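PDB 5AH0: lipase from Pelosinus fermentans, which probably hydrolyses ester bonds in lipids and also breaks down the synthetic polyester poly(butylene adipate-co-terephthalate). Local coordinates for residues Phe200-Trp205 with Asn232-Trp237. Sequence-based numbering, arbitrary orientation.
Sequences FKLDQW and NDLANW. With ZN (zinc ion), chain C.
D233 meets W205 beside the zinc ion, and the two side chains cross obliquely, with carboxylate and indole planes 57° apart. The carboxylate reaches the metal through one oxygen: OD2 of D233 lies 2.0 Å from zinc, whereas OD1 of D233 stands 2.9 Å from it. Aspartate suits the place because, with CG anti to the backbone N (chi1 -166°), its short side chain carries the carboxylate to the zinc. The same OD2 of D233 is 3.6 Å from CZ2 of W205, so the bound oxygen rests against the benzene part of the indole. H76, H82 and D56 complete the zinc site, and H82 also packs edge-to-face with W205. The indole thus touches two metal ligands, which is consistent with a second-shell role, one that a broad, rigid tryptophan suits. Replacing W205 by an alanine is likely to leave the H82 ring without its aromatic neighbour and open a gap beside the D233 carboxylate and L234.

Next along the chain, L234 turns its CD2 methyl to the indole, 3.8 Å from NE1 of W205, the two side chains pointing opposite ways as they pass. A looser apolar contact, 4.4 Å between CD2 of L202 and CD2 of L234, joins two branched leucines in the buried interior. L234 is also the N-cap residue, its carbonyl O accepting the W237 amide, so its backbone starts the short helix 235-238 while its side chain packs on W205 and L202.

The contact thus ties the loop between helices 173-190 and 215-223 to the start of helix 235-238. Helix 227-230 contributes I227, which touches both W205 and L234, while V222 of helix 215-223 packs on L202.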
loop_
_atom_site.group_PDB
_atom_site.type_symbol
_atom_site.label_atom_id
_atom_site.label_comp_id
_atom_site.label_asym_id
_atom_site.label_seq_id
_atom_site.Cartn_x
_atom_site.Cartn_y
_atom_site.Cartn_z
ATOM N N PHE A 200 -4.288 5.674 13.395
ATOM C CA PHE A 200 -3.740 4.383 12.996
ATOM C C PHE A 200 -4.808 3.398 12.562
ATOM O O PHE A 200 -4.495 2.363 11.960
ATOM C CB PHE A 200 -2.882 3.801 14.114
ATOM C CG PHE A 200 -1.633 4.593 14.354
ATOM C CD1 PHE A 200 -0.564 4.492 13.480
ATOM C CD2 PHE A 200 -1.529 5.445 15.440
ATOM C CE1 PHE A 200 0.585 5.228 13.680
ATOM C CE2 PHE A 200 -0.380 6.179 15.652
ATOM C CZ PHE A 200 0.676 6.075 14.766
ATOM N N LYS A 201 -6.064 3.747 12.840
ATOM C CA LYS A 201 -7.209 2.955 12.408
ATOM C C LYS A 201 -7.077 1.503 12.851
ATOM O O LYS A 201 -7.095 0.582 12.029
ATOM C CB LYS A 201 -7.370 3.050 10.889
ATOM C CG LYS A 201 -7.531 4.471 10.384
ATOM C CD LYS A 201 -7.189 4.576 8.907
ATOM C CE LYS A 201 -6.733 5.984 8.532
ATOM N NZ LYS A 201 -5.560 5.955 7.574
ATOM N N LEU A 202 -6.899 1.307 14.152
ATOM C CA LEU A 202 -6.812 -0.037 14.707
ATOM C C LEU A 202 -7.953 -0.302 15.674
ATOM O O LEU A 202 -7.748 -0.857 16.750
ATOM C CB LEU A 202 -5.464 -0.235 15.398
ATOM C CG LEU A 202 -4.314 -0.043 14.407
ATOM C CD1 LEU A 202 -2.975 0.085 15.096
ATOM C CD2 LEU A 202 -4.301 -1.203 13.437
ATOM N N ASP A 203 -9.162 0.079 15.278
ATOM C CA ASP A 203 -10.311 -0.047 16.171
ATOM C C ASP A 203 -10.754 -1.506 16.291
ATOM O O ASP A 203 -11.382 -1.890 17.281
ATOM C CB ASP A 203 -11.472 0.825 15.694
ATOM C CG ASP A 203 -11.043 2.254 15.371
ATOM O OD1 ASP A 203 -9.904 2.643 15.716
ATOM O OD2 ASP A 203 -11.859 2.997 14.784
ATOM N N GLN A 204 -10.405 -2.326 15.301
ATOM C CA GLN A 204 -10.708 -3.751 15.363
ATOM C C GLN A 204 -9.782 -4.459 16.349
ATOM O O GLN A 204 -9.880 -5.674 16.554
ATOM C CB GLN A 204 -10.601 -4.398 13.980
ATOM C CG GLN A 204 -9.190 -4.665 13.501
ATOM C CD GLN A 204 -8.573 -3.470 12.782
ATOM O OE1 GLN A 204 -8.804 -2.312 13.147
ATOM N NE2 GLN A 204 -7.787 -3.749 11.743
ATOM N N TRP A 205 -8.885 -3.687 16.957
ATOM C CA TRP A 205 -8.039 -4.174 18.041
ATOM C C TRP A 205 -8.280 -3.387 19.325
ATOM O O TRP A 205 -7.567 -3.559 20.305
ATOM C CB TRP A 205 -6.566 -4.079 17.672
ATOM C CG TRP A 205 -6.170 -4.781 16.410
ATOM C CD1 TRP A 205 -6.025 -4.224 15.170
ATOM C CD2 TRP A 205 -5.852 -6.170 16.265
ATOM N NE1 TRP A 205 -5.630 -5.180 14.262
ATOM C CE2 TRP A 205 -5.523 -6.385 14.910
ATOM C CE3 TRP A 205 -5.816 -7.254 17.150
ATOM C CZ2 TRP A 205 -5.159 -7.642 14.420
ATOM C CZ3 TRP A 205 -5.455 -8.502 16.659
ATOM C CH2 TRP A 205 -5.133 -8.684 15.307
ATOM N N ASN A 232 0.073 -12.414 13.653
ATOM C CA ASN A 232 0.746 -12.279 12.369
ATOM C C ASN A 232 -0.162 -11.518 11.409
ATOM O O ASN A 232 -0.040 -11.644 10.197
ATOM C CB ASN A 232 1.119 -13.647 11.787
ATOM C CG ASN A 232 -0.102 -14.477 11.414
ATOM O OD1 ASN A 232 -1.191 -14.285 11.956
ATOM N ND2 ASN A 232 0.075 -15.399 10.474
ATOM N N ASP A 233 -1.079 -10.738 11.974
ATOM C CA ASP A 233 -2.114 -10.053 11.204
ATOM C C ASP A 233 -1.919 -8.548 11.184
ATOM O O ASP A 233 -2.886 -7.789 11.144
ATOM C CB ASP A 233 -3.499 -10.388 11.775
ATOM C CG ASP A 233 -4.639 -9.995 10.837
ATOM O OD1 ASP A 233 -4.513 -10.221 9.612
ATOM O OD2 ASP A 233 -5.661 -9.461 11.333
ATOM N N LEU A 234 -0.667 -8.112 11.195
ATOM C CA LEU A 234 -0.380 -6.691 11.074
ATOM C C LEU A 234 0.663 -6.450 9.983
ATOM O O LEU A 234 1.254 -7.407 9.460
ATOM C CB LEU A 234 0.077 -6.136 12.417
ATOM C CG LEU A 234 -1.049 -6.055 13.448
ATOM C CD1 LEU A 234 -0.493 -5.864 14.840
ATOM C CD2 LEU A 234 -1.996 -4.925 13.109
ATOM N N ALA A 235 0.877 -5.182 9.631
ATOM C CA ALA A 235 1.806 -4.832 8.553
ATOM C C ALA A 235 3.204 -5.397 8.793
ATOM O O ALA A 235 3.853 -5.859 7.859
ATOM C CB ALA A 235 1.880 -3.323 8.376
ATOM N N ASN A 236 3.642 -5.402 10.051
ATOM C CA ASN A 236 5.002 -5.814 10.382
ATOM C C ASN A 236 5.285 -7.277 10.007
ATOM O O ASN A 236 6.420 -7.638 9.703
ATOM C CB ASN A 236 5.281 -5.565 11.867
ATOM C CG ASN A 236 4.443 -6.447 12.769
ATOM O OD1 ASN A 236 3.321 -6.814 12.421
ATOM N ND2 ASN A 236 4.980 -6.788 13.938
ATOM N N TRP A 237 4.259 -8.116 9.986
ATOM C CA TRP A 237 4.448 -9.470 9.479
ATOM C C TRP A 237 4.399 -9.482 7.951
ATOM O O TRP A 237 5.300 -10.009 7.301
ATOM C CB TRP A 237 3.399 -10.416 10.050
ATOM C CG TRP A 237 3.439 -11.768 9.438
ATOM C CD1 TRP A 237 2.503 -12.323 8.615
ATOM C CD2 TRP A 237 4.482 -12.738 9.574
ATOM N NE1 TRP A 237 2.889 -13.590 8.249
ATOM C CE2 TRP A 237 4.104 -13.866 8.822
ATOM C CE3 TRP A 237 5.695 -12.765 10.269
ATOM C CZ2 TRP A 237 4.894 -15.006 8.742
ATOM C CZ3 TRP A 237 6.479 -13.899 10.190
ATOM C CH2 TRP A 237 6.077 -15.002 9.430
HETATM ZN ZN ZN C . -7.209 -9.207 10.124
#